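Local coordinates for putative Lipoprotein (PDB 3U24), which is of unknown function but binds zinc and calcium ions and, as a DUF885 member of the peptidase MA clan, may be related to zinc metallopeptidases, at residues 171-174 with 175-179; 218-221 with 222-226; 324-327 with 328-331; 395-398 with 399-403; 535-538 with 539-543. All coordinates share one frame; numbering follows the deposited sequence. Where two conformers were deposited one is given.

Interaction 1. Residues 171-174 with 175-179; sequences TELA and VLQNQ
With chi1 of N178 at -82°, CG lies opposite the carbonyl carbon and the amide turns back along helix 168-179 onto the carbonyl of A174, one turn earlier. ND2 donates to A174 O at 2.9 Å, and A174 O also takes the regular helical bond from N178 N, likewise 2.9 Å long. The two donors approach from opposite faces of the carbonyl plane, so this oxygen is gripped twice by one residue. A174 O lies near the plane of the N178 amide. The rotation of the amide is fixed further by its other partners: OD1 is bonded to Y156 OH, and ND2 also reaches Y121 O. On another side of the helix L173 carries its CG trans to N (chi1 -176°), forward to Q177, and its isobutyl end meets the extended chain of that residue. L173 CD1 lies 3.7 Å from Q177 NE2, and L173 CG is equally far from Q177 CD, a van der Waals contact between a branched alkyl group and an amide. The backbone bond Q177 N to L173 O is short, 2.8 Å, and nearly straight at 173°. V175 brings CG2 to 3.4 Å from T171 O. T171 and V175 meet helix 200-234, while L173 and L176 touch R512 of helix 504-516.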
# COMPACT_ATOMS: atom_id res chain seq x y z
N THR A 171 -10.95 -2.79 18.16
CA THR A 171 -12.18 -2.22 18.71
C THR A 171 -11.99 -0.72 18.98
O THR A 171 -12.91 0.07 18.74
CB THR A 171 -12.66 -2.96 19.97
OG1 THR A 171 -12.67 -4.39 19.76
CG2 THR A 171 -14.06 -2.50 20.38
N GLU A 172 -10.77 -0.34 19.38
CA GLU A 172 -10.47 1.04 19.68
C GLU A 172 -10.45 1.78 18.37
O GLU A 172 -10.92 2.90 18.27
CB GLU A 172 -9.07 1.18 20.35
CG GLU A 172 -9.01 0.76 21.82
CD GLU A 172 -7.58 0.69 22.43
OE1 GLU A 172 -6.55 0.33 21.76
OE2 GLU A 172 -7.50 0.94 23.66
N LEU A 173 -9.88 1.16 17.37
CA LEU A 173 -9.87 1.79 16.06
C LEU A 173 -11.34 2.00 15.54
O LEU A 173 -11.68 3.07 15.05
CB LEU A 173 -9.02 0.99 15.09
CG LEU A 173 -8.85 1.59 13.69
CD1 LEU A 173 -8.17 2.99 13.68
CD2 LEU A 173 -8.14 0.58 12.78
N ALA A 174 -12.17 0.99 15.73
CA ALA A 174 -13.59 1.08 15.35
C ALA A 174 -14.26 2.32 15.97
O ALA A 174 -15.03 3.01 15.30
CB ALA A 174 -14.34 -0.18 15.75
N VAL A 175 -13.97 2.57 17.24
CA VAL A 175 -14.61 3.70 17.95
C VAL A 175 -14.23 5.03 17.26
O VAL A 175 -15.09 5.84 16.89
CB VAL A 175 -14.20 3.78 19.42
CG1 VAL A 175 -14.71 5.11 20.04
CG2 VAL A 175 -14.66 2.56 20.20
N LEU A 176 -12.94 5.19 17.06
CA LEU A 176 -12.37 6.35 16.45
C LEU A 176 -12.82 6.55 15.00
O LEU A 176 -13.24 7.64 14.63
CB LEU A 176 -10.88 6.15 16.56
CG LEU A 176 -9.94 7.18 16.01
CD1 LEU A 176 -8.53 6.76 16.52
CD2 LEU A 176 -10.06 7.14 14.48
N GLN A 177 -12.79 5.50 14.18
CA GLN A 177 -13.22 5.65 12.81
C GLN A 177 -14.73 5.89 12.68
O GLN A 177 -15.14 6.70 11.87
CB GLN A 177 -12.77 4.47 11.98
CG GLN A 177 -11.24 4.43 11.81
CD GLN A 177 -10.78 3.25 11.01
OE1 GLN A 177 -11.42 2.21 10.97
NE2 GLN A 177 -9.65 3.40 10.35
N ASN A 178 -15.55 5.24 13.51
CA ASN A 178 -17.00 5.44 13.44
C ASN A 178 -17.41 6.79 13.97
O ASN A 178 -18.41 7.33 13.51
CB ASN A 178 -17.80 4.33 14.12
CG ASN A 178 -17.96 3.12 13.25
OD1 ASN A 178 -18.84 3.10 12.35
ND2 ASN A 178 -17.11 2.10 13.46
N GLN A 179 -16.62 7.34 14.89
CA GLN A 179 -16.81 8.76 15.31
C GLN A 179 -16.58 9.69 14.13
O GLN A 179 -17.26 10.67 14.00
CB GLN A 179 -15.88 9.17 16.46
CG GLN A 179 -16.37 8.68 17.80
CD GLN A 179 -15.37 8.84 18.97
OE1 GLN A 179 -14.12 8.97 18.77
NE2 GLN A 179 -15.91 8.80 20.20

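Interaction 2. Residues 218-221 with 222-226; sequences NEHI and SWLNA
H220 and L224, one helical turn apart, make the close part of this contact: the leucine methyl CD1 rests 3.5 Å from H220 CD2, and L224 CG comes to 3.6 Å from H220 NE2. The imidazole is carried over the following turn because its CG is trans to N (chi1 -174°), while L224 has CG trans to its carbonyl carbon, which puts CG and CD1 by the imidazole. The six-membered ring of W223 has its plane 25° from that of H220 but is slid well aside, centroids 5.6 Å apart, and the rings barely overlap; the nearest atoms are H220 CE1 and W223 CE3 at 3.9 Å. The imidazole is anchored by R160 NH1, the hydrogen-bond partner of H220 ND1, and its ring also meets that of Y156. Beneath these groups runs the regular helical ladder, including L224 N to H220 O at 2.8 Å. The solvent side is looser. N218, E219, S222 and N225 are exposed; S222 OG lies 3.3 Å from N218 O, and E219 has a weak, long ion pair with K215. The amide of N225 runs alongside the buried I221, with N225 ND2 3.9 Å from I221 CG2. The arrangement is that of an amphipathic helix: in the long helix 200-234, L224 is buried against A174, V175 and N178 of helix 168-179, H220 and W223 touch helix 152-162, and the polar residues line the outside of a largely helical fold.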
# COMPACT_ATOMS: atom_id res chain seq x y z
N ASN A 218 -24.59 6.58 16.52
CA ASN A 218 -24.30 6.92 17.88
C ASN A 218 -24.53 5.76 18.84
O ASN A 218 -23.73 5.56 19.73
CB ASN A 218 -25.10 8.13 18.35
CG ASN A 218 -24.49 9.44 17.89
OD1 ASN A 218 -25.23 10.35 17.49
ND2 ASN A 218 -23.16 9.57 17.97
N GLU A 219 -25.61 4.99 18.66
CA GLU A 219 -25.84 3.81 19.50
C GLU A 219 -24.77 2.75 19.26
O GLU A 219 -24.34 2.11 20.17
CB GLU A 219 -27.25 3.21 19.30
CG GLU A 219 -28.35 4.13 19.84
CD GLU A 219 -29.77 3.69 19.47
OE1 GLU A 219 -29.94 2.78 18.60
OE2 GLU A 219 -30.72 4.27 20.06
N HIS A 220 -24.34 2.58 18.03
CA HIS A 220 -23.23 1.65 17.79
C HIS A 220 -21.94 2.11 18.46
O HIS A 220 -21.22 1.30 19.02
CB HIS A 220 -23.03 1.40 16.33
CG HIS A 220 -22.00 0.34 16.03
ND1 HIS A 220 -22.25 -0.98 16.18
CD2 HIS A 220 -20.71 0.45 15.58
CE1 HIS A 220 -21.15 -1.66 15.85
NE2 HIS A 220 -20.22 -0.79 15.47
N ILE A 221 -21.66 3.39 18.43
CA ILE A 221 -20.45 3.92 19.09
C ILE A 221 -20.53 3.68 20.60
O ILE A 221 -19.51 3.32 21.20
CB ILE A 221 -20.25 5.39 18.81
CG1 ILE A 221 -19.85 5.54 17.33
CG2 ILE A 221 -19.22 6.01 19.80
CD1 ILE A 221 -20.17 6.92 16.76
N SER A 222 -21.73 3.83 21.19
CA SER A 222 -21.91 3.55 22.63
C SER A 222 -21.65 2.08 22.90
O SER A 222 -21.04 1.72 23.90
CB SER A 222 -23.32 3.86 23.14
OG SER A 222 -23.58 5.25 22.98
N TRP A 223 -22.15 1.24 22.03
CA TRP A 223 -21.89 -0.16 22.19
C TRP A 223 -20.38 -0.46 22.09
O TRP A 223 -19.83 -1.19 22.92
CB TRP A 223 -22.71 -0.94 21.22
CG TRP A 223 -22.52 -2.43 21.29
CD1 TRP A 223 -23.22 -3.33 22.08
CD2 TRP A 223 -21.61 -3.25 20.47
NE1 TRP A 223 -22.83 -4.60 21.81
CE2 TRP A 223 -21.85 -4.62 20.86
CE3 TRP A 223 -20.65 -2.98 19.51
CZ2 TRP A 223 -21.13 -5.68 20.33
CZ3 TRP A 223 -19.95 -4.04 18.93
CH2 TRP A 223 -20.18 -5.38 19.32
N LEU A 224 -19.72 0.12 21.10
CA LEU A 224 -18.27 -0.08 20.94
C LEU A 224 -17.53 0.39 22.19
O LEU A 224 -16.64 -0.29 22.64
CB LEU A 224 -17.75 0.62 19.68
CG LEU A 224 -18.11 0.07 18.28
CD1 LEU A 224 -17.64 1.00 17.17
CD2 LEU A 224 -17.54 -1.32 18.04
N ASN A 225 -17.95 1.51 22.77
CA ASN A 225 -17.33 2.01 24.00
C ASN A 225 -17.52 1.04 25.15
O ASN A 225 -16.58 0.80 25.94
CB ASN A 225 -17.84 3.40 24.41
CG ASN A 225 -17.23 4.55 23.58
OD1 ASN A 225 -16.14 4.46 22.99
ND2 ASN A 225 -17.97 5.63 23.52
N ALA A 226 -18.73 0.47 25.26
CA ALA A 226 -18.95 -0.54 26.29
C ALA A 226 -18.03 -1.75 26.03
O ALA A 226 -17.47 -2.32 26.98
CB ALA A 226 -20.44 -0.95 26.40

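Interaction 3. Residues 324-327 with 328-331; sequences RKQI and PELI
K325 and E329 form an i to i+4 salt bridge along helix 319-337, with K325 NZ 2.9 Å from E329 OE2. The ammonium meets the syn side of that oxygen but stands 29° out of the carboxylate plane. K325 is extended as far as CE and then bends at its last torsion (chi4 -65°), which swings NZ over to the glutamate; a bound zinc ion lies close by. Q326, next to K325, has its amide plane 11° from that of the E329 carboxylate, and Q326 CG is 4.0 Å from E329 OE1. Its polar end is engaged outside this turn: OE1 takes a bond from N406 ND2, and NE2 donates to E322, a residue that binds zinc in this protein. The helical hydrogen bonding is interrupted at P328, which has no N-H for the carbonyl of R324. Its CD instead sits 3.1 Å from R324 O, and the helix kinks. After a weak bond from E329 N to Q326 O, bonding resumes with L330 N to Q326 O, 2.9 Å, and I331 N to I327 O, 3.0 Å. The covalent link to the proline holds I327 CB tightly, 3.3 Å from P328 CD, and I327 CG2 touches I331 CD1 more loosely. L330 packs on N406 and I407 and Q326 on L402 and Q403, all of helix 401-409; I327, L330 and I331 touch I411, and R324 reaches E352 of strand 349-352.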
# COMPACT_ATOMS: atom_id res chain seq x y z
N ARG A 324 11.77 19.35 -9.28
CA ARG A 324 11.63 19.54 -10.73
C ARG A 324 12.98 19.51 -11.43
O ARG A 324 13.10 19.02 -12.55
CB ARG A 324 11.02 20.90 -11.07
CG ARG A 324 9.57 21.10 -10.75
CD ARG A 324 8.93 22.24 -11.56
NE ARG A 324 7.51 22.21 -11.28
CZ ARG A 324 6.90 22.93 -10.35
NH1 ARG A 324 7.54 23.84 -9.64
NH2 ARG A 324 5.60 22.74 -10.15
N LYS A 325 13.99 20.06 -10.80
CA LYS A 325 15.34 20.05 -11.36
C LYS A 325 15.91 18.61 -11.44
O LYS A 325 16.57 18.23 -12.44
CB LYS A 325 16.22 20.98 -10.51
CG LYS A 325 17.68 21.11 -10.89
CD LYS A 325 18.41 22.06 -9.93
CE LYS A 325 19.92 22.12 -10.23
NZ LYS A 325 20.59 20.80 -9.97
N GLN A 326 15.60 17.79 -10.44
CA GLN A 326 16.20 16.45 -10.33
C GLN A 326 15.65 15.46 -11.35
O GLN A 326 16.40 14.64 -11.88
CB GLN A 326 16.04 15.85 -8.92
CG GLN A 326 17.07 16.41 -7.96
CD GLN A 326 17.04 15.76 -6.61
OE1 GLN A 326 16.47 14.67 -6.44
NE2 GLN A 326 17.64 16.42 -5.63
N ILE A 327 14.37 15.56 -11.66
CA ILE A 327 13.79 14.57 -12.53
C ILE A 327 14.50 14.51 -13.90
O ILE A 327 14.88 13.40 -14.33
CB ILE A 327 12.25 14.71 -12.59
CG1 ILE A 327 11.69 14.31 -11.22
CG2 ILE A 327 11.67 13.78 -13.66
CD1 ILE A 327 10.24 14.63 -11.04
N PRO A 328 14.73 15.68 -14.56
CA PRO A 328 15.48 15.60 -15.81
C PRO A 328 16.91 15.14 -15.64
O PRO A 328 17.48 14.64 -16.59
CB PRO A 328 15.43 17.04 -16.38
CG PRO A 328 14.36 17.77 -15.60
CD PRO A 328 13.80 16.82 -14.55
N GLU A 329 17.49 15.32 -14.46
CA GLU A 329 18.83 14.79 -14.21
C GLU A 329 18.84 13.25 -14.15
O GLU A 329 19.76 12.60 -14.61
CB GLU A 329 19.45 15.38 -12.93
CG GLU A 329 19.91 16.85 -13.05
CD GLU A 329 20.31 17.51 -11.71
OE1 GLU A 329 20.03 16.95 -10.60
OE2 GLU A 329 20.91 18.61 -11.77
N LEU A 330 17.80 12.68 -13.57
CA LEU A 330 17.66 11.23 -13.51
C LEU A 330 17.39 10.68 -14.92
O LEU A 330 17.95 9.63 -15.27
CB LEU A 330 16.52 10.82 -12.53
CG LEU A 330 16.73 11.22 -11.03
CD1 LEU A 330 15.48 10.93 -10.23
CD2 LEU A 330 17.94 10.50 -10.42
N ILE A 331 16.55 11.38 -15.70
CA ILE A 331 16.26 11.00 -17.07
C ILE A 331 17.56 10.94 -17.86
O ILE A 331 17.84 9.94 -18.55
CB ILE A 331 15.25 11.96 -17.76
CG1 ILE A 331 13.85 11.83 -17.11
CG2 ILE A 331 15.16 11.70 -19.30
CD1 ILE A 331 12.87 12.89 -17.61

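Interaction 4. Residues 395-398 with 399-403; sequences REYN and HWILQ. With ZN (zinc ion), chain I; ZN (zinc ion), chain G.
The chain leaves helix 387-396 through an inverse gamma turn centred on Y397 and turns toward helix 401-409, L402 N bonding to N398 O at 3.0 Å. N398 links the two helices. Its CG sits between the backbone N and the carbonyl carbon (chi1 61°), which places OD1 by the N-H groups ahead and ND2 by the carbonyl behind: OD1 accepts from I401 N, 3.1 Å and nearly straight, and weakly from W400 N, while ND2 donates back to R395 O at 2.9 Å. I401 N stands above the plane of the N398 amide, not on a lone pair. N398 OD1 also lies at the edge of the W400 ring, 3.7 Å from CE3. I401 points its CG2 at Y397, 3.9 Å from CD1. H399 projects away from this cap, and both its ring nitrogens bind zinc: NE2 holds one ion at 2.0 Å and ND1 another at 2.4 Å, the imidazole bridging the two. Water 1 and water 2 also bind the NE2 zinc, and water 3 binds the ND1 zinc. Q403 steadies the arrangement, its NE2 donating to H399 O and to water 1 while lying over one face of the histidine ring. The imidazole turns its edge to W400, H399 CD2 lying over one face of the indole toward its rim. This is an asparagine capping bond at the start of a helical turn, set beside a zinc site bridged by H399.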
# COMPACT_ATOMS: atom_id res chain seq x y z
N ARG A 395 15.47 17.18 7.17
CA ARG A 395 16.52 16.26 7.61
C ARG A 395 16.31 14.80 7.17
O ARG A 395 17.27 14.09 6.87
CB ARG A 395 16.71 16.34 9.09
CG ARG A 395 17.19 17.72 9.46
CD ARG A 395 17.96 17.77 10.73
NE ARG A 395 18.19 19.18 11.07
CZ ARG A 395 18.62 19.58 12.25
NH1 ARG A 395 18.90 18.68 13.18
NH2 ARG A 395 18.78 20.87 12.51
N GLU A 396 15.05 14.35 7.18
CA GLU A 396 14.68 13.05 6.67
C GLU A 396 14.95 13.04 5.15
O GLU A 396 15.69 12.19 4.63
CB GLU A 396 13.19 12.80 6.96
CG GLU A 396 12.82 11.49 7.65
CD GLU A 396 11.36 11.11 7.41
OE1 GLU A 396 10.43 11.84 7.87
OE2 GLU A 396 11.14 10.06 6.74
N TYR A 397 14.39 14.03 4.46
CA TYR A 397 14.57 14.15 2.98
C TYR A 397 15.72 15.07 2.59
O TYR A 397 15.57 16.02 1.82
CB TYR A 397 13.25 14.48 2.27
CG TYR A 397 12.22 13.41 2.57
CD1 TYR A 397 12.20 12.21 1.87
CD2 TYR A 397 11.31 13.58 3.58
CE1 TYR A 397 11.28 11.21 2.16
CE2 TYR A 397 10.40 12.59 3.89
CZ TYR A 397 10.39 11.41 3.18
OH TYR A 397 9.46 10.45 3.51
N ASN A 398 16.90 14.68 3.06
CA ASN A 398 18.11 15.48 2.95
C ASN A 398 18.77 15.43 1.54
O ASN A 398 18.19 14.93 0.59
CB ASN A 398 19.04 15.03 4.09
CG ASN A 398 19.41 13.57 3.99
OD1 ASN A 398 19.97 13.16 2.97
ND2 ASN A 398 19.06 12.75 5.03
N HIS A 399 19.96 15.98 1.38
CA HIS A 399 20.58 16.14 0.05
C HIS A 399 20.64 14.82 -0.69
O HIS A 399 20.41 14.75 -1.90
CB HIS A 399 21.99 16.71 0.23
CG HIS A 399 22.79 16.81 -1.06
ND1 HIS A 399 22.54 17.76 -2.00
CD2 HIS A 399 23.86 16.07 -1.52
CE1 HIS A 399 23.39 17.60 -3.02
NE2 HIS A 399 24.19 16.56 -2.73
N TRP A 400 20.95 13.75 0.03
CA TRP A 400 21.00 12.42 -0.56
C TRP A 400 19.67 11.70 -0.63
O TRP A 400 19.33 11.13 -1.69
CB TRP A 400 22.00 11.57 0.17
CG TRP A 400 23.39 12.20 0.15
CD1 TRP A 400 24.35 12.07 -0.83
CD2 TRP A 400 23.98 13.11 1.14
NE1 TRP A 400 25.48 12.77 -0.50
CE2 TRP A 400 25.32 13.41 0.66
CE3 TRP A 400 23.55 13.68 2.30
CZ2 TRP A 400 26.17 14.27 1.34
CZ3 TRP A 400 24.41 14.50 3.00
CH2 TRP A 400 25.69 14.79 2.53
N ILE A 401 18.89 11.73 0.44
CA ILE A 401 17.68 10.93 0.49
C ILE A 401 16.65 11.48 -0.49
O ILE A 401 15.88 10.71 -1.04
CB ILE A 401 17.09 10.85 1.92
CG1 ILE A 401 17.99 10.00 2.85
CG2 ILE A 401 15.65 10.37 1.93
CD1 ILE A 401 18.23 8.56 2.47
N LEU A 402 16.62 12.78 -0.72
CA LEU A 402 15.72 13.36 -1.69
C LEU A 402 15.95 12.80 -3.12
O LEU A 402 15.02 12.61 -3.86
CB LEU A 402 15.84 14.89 -1.67
CG LEU A 402 14.89 15.64 -2.61
CD1 LEU A 402 13.43 15.19 -2.39
CD2 LEU A 402 15.08 17.15 -2.49
N GLN A 403 17.21 12.50 -3.45
CA GLN A 403 17.55 11.95 -4.76
C GLN A 403 17.07 10.48 -4.83
O GLN A 403 16.41 10.07 -5.78
CB GLN A 403 19.06 12.03 -4.97
CG GLN A 403 19.65 13.44 -5.02
CD GLN A 403 21.18 13.38 -5.20
OE1 GLN A 403 21.65 12.88 -6.22
NE2 GLN A 403 21.94 13.85 -4.21
ZN ZN I . 20.90 19.53 -2.02
ZN ZN G . 25.75 15.90 -3.89
O HOH W 1 25.03 13.80 -4.26
O HOH W 2 27.40 15.37 -2.53
O HOH W 3 18.79 18.81 -1.95

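Interaction 5. Residues 535-538 with 539-543; sequences REEY and KQLKG
The guanidinium of R535 has K539 NZ over one face, 3.3 Å above its plane and toward the rim, and E536 OE2 at its edge. R535 grips this one oxygen side-on with NE, 3.0 Å away, and NH2, 3.1 Å away, both within 6° of the guanidinium plane. E536 OE2 also lies 3.5 Å from K539 NZ, a longer salt bridge, so the carboxylate oxygen gathers three nitrogens and probably offsets the closeness of the two positive groups. E536 bends at chi2 (-55°) to bring its carboxylate round to R535, and K539 lies alongside both. R535 is anchored beyond this by Y444 OH and E451, which hold NH1 and NH2. The other flat group, the Y538 ring, has K542 over one face: K542 CG stands 4.2 Å from the ring centroid, 28° off the normal, a CH-pi contact. The lysine chain then runs on across the ring so that CE comes to 3.6 Å from Y538 OH. The Y538 ring also meets that of F551. Aliphatic contact joins E537 CG and L541 CD2, 3.8 Å apart, while the carboxylate of E537 pairs with R567. G543 is the first residue to leave helical geometry, with positive phi, after a last bond from its N to K539 O. Around these last two turns of helix 523-542, R535 packs on L548 and F551 of helix 548-555, Y538 and K539 touch F546 in the intervening loop, and E537 and Y538 meet L571 and M570 of helix 563-571.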
# COMPACT_ATOMS: atom_id res chain seq x y z
N ARG A 535 17.21 -11.17 -10.91
CA ARG A 535 18.16 -10.56 -11.80
C ARG A 535 19.48 -11.31 -11.78
O ARG A 535 20.03 -11.64 -12.84
CB ARG A 535 18.40 -9.11 -11.52
CG ARG A 535 19.37 -8.54 -12.52
CD ARG A 535 19.72 -7.13 -12.20
NE ARG A 535 20.74 -7.03 -11.18
CZ ARG A 535 21.24 -5.90 -10.74
NH1 ARG A 535 20.78 -4.72 -11.18
NH2 ARG A 535 22.21 -5.94 -9.85
N GLU A 536 20.00 -11.59 -10.59
CA GLU A 536 21.30 -12.24 -10.51
C GLU A 536 21.24 -13.64 -11.11
O GLU A 536 22.18 -14.07 -11.71
CB GLU A 536 21.83 -12.27 -9.09
CG GLU A 536 22.14 -10.88 -8.49
CD GLU A 536 23.09 -10.02 -9.33
OE1 GLU A 536 24.29 -10.38 -9.46
OE2 GLU A 536 22.65 -8.96 -9.86
N GLU A 537 20.11 -14.32 -10.94
CA GLU A 537 19.87 -15.63 -11.57
C GLU A 537 19.85 -15.55 -13.10
O GLU A 537 20.35 -16.43 -13.79
CB GLU A 537 18.53 -16.18 -11.06
CG GLU A 537 18.07 -17.44 -11.78
CD GLU A 537 16.74 -17.97 -11.26
OE1 GLU A 537 15.92 -17.20 -10.74
OE2 GLU A 537 16.50 -19.18 -11.41
N TYR A 538 19.29 -14.48 -13.62
CA TYR A 538 19.24 -14.29 -15.05
C TYR A 538 20.61 -13.92 -15.62
O TYR A 538 20.96 -14.35 -16.73
CB TYR A 538 18.25 -13.20 -15.36
CG TYR A 538 17.68 -13.19 -16.73
CD1 TYR A 538 16.61 -13.99 -17.04
CD2 TYR A 538 18.14 -12.30 -17.70
CE1 TYR A 538 16.04 -13.96 -18.29
CE2 TYR A 538 17.57 -12.25 -18.94
CZ TYR A 538 16.52 -13.09 -19.22
OH TYR A 538 15.92 -13.07 -20.44
N LYS A 539 21.39 -13.12 -14.88
CA LYS A 539 22.79 -12.85 -15.24
C LYS A 539 23.57 -14.16 -15.40
O LYS A 539 24.29 -14.34 -16.39
CB LYS A 539 23.47 -11.99 -14.19
CG LYS A 539 23.62 -10.52 -14.53
CD LYS A 539 23.66 -9.66 -13.26
CE LYS A 539 24.58 -8.45 -13.38
NZ LYS A 539 24.14 -7.30 -12.56
N GLN A 540 23.41 -15.05 -14.42
CA GLN A 540 24.03 -16.38 -14.45
C GLN A 540 23.67 -17.19 -15.69
O GLN A 540 24.52 -17.85 -16.27
CB GLN A 540 23.62 -17.21 -13.23
CG GLN A 540 24.52 -17.06 -12.02
CD GLN A 540 25.62 -18.10 -11.96
OE1 GLN A 540 25.87 -18.83 -12.93
NE2 GLN A 540 26.27 -18.18 -10.81
N LEU A 541 22.40 -17.17 -16.06
CA LEU A 541 21.92 -17.97 -17.18
C LEU A 541 22.35 -17.43 -18.52
O LEU A 541 22.70 -18.21 -19.39
CB LEU A 541 20.40 -18.12 -17.13
CG LEU A 541 19.86 -19.31 -16.29
CD1 LEU A 541 20.95 -20.22 -15.72
CD2 LEU A 541 18.93 -18.84 -15.18
N LYS A 542 22.36 -16.11 -18.71
CA LYS A 542 22.75 -15.51 -19.99
C LYS A 542 24.26 -15.22 -20.10
O LYS A 542 24.76 -14.99 -21.19
CB LYS A 542 21.98 -14.20 -20.23
CG LYS A 542 20.46 -14.36 -20.25
CD LYS A 542 19.97 -15.38 -21.29
CE LYS A 542 18.45 -15.51 -21.27
NZ LYS A 542 17.95 -16.74 -21.94
N GLY A 543 24.96 -15.18 -18.98
CA GLY A 543 26.39 -14.86 -18.96
C GLY A 543 26.79 -13.60 -19.73
O GLY A 543 26.29 -12.50 -19.45

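In the fold
Interactions 1 and 2 are neighbours, their centres about 9 Å apart, on helices 168-179 and 200-234 packed side by side: A174 CB meets L224 CD1 at 3.8 Å and V175 CG2 lies 3.7 Å from L224 CB. Interactions 3 and 4 form a second pair, centres about 15 Å apart, joined where Q326 OE1 sits 3.4 Å from Q403 CA. This pair lies close to zinc, interaction 4 supplying H399 and interaction 3 lying beside E322. Interaction 5 stands apart, its centre about 31 Å from that of interaction 3; interaction 1, its centre about 50 Å away, is on the opposite side of the chain's centre.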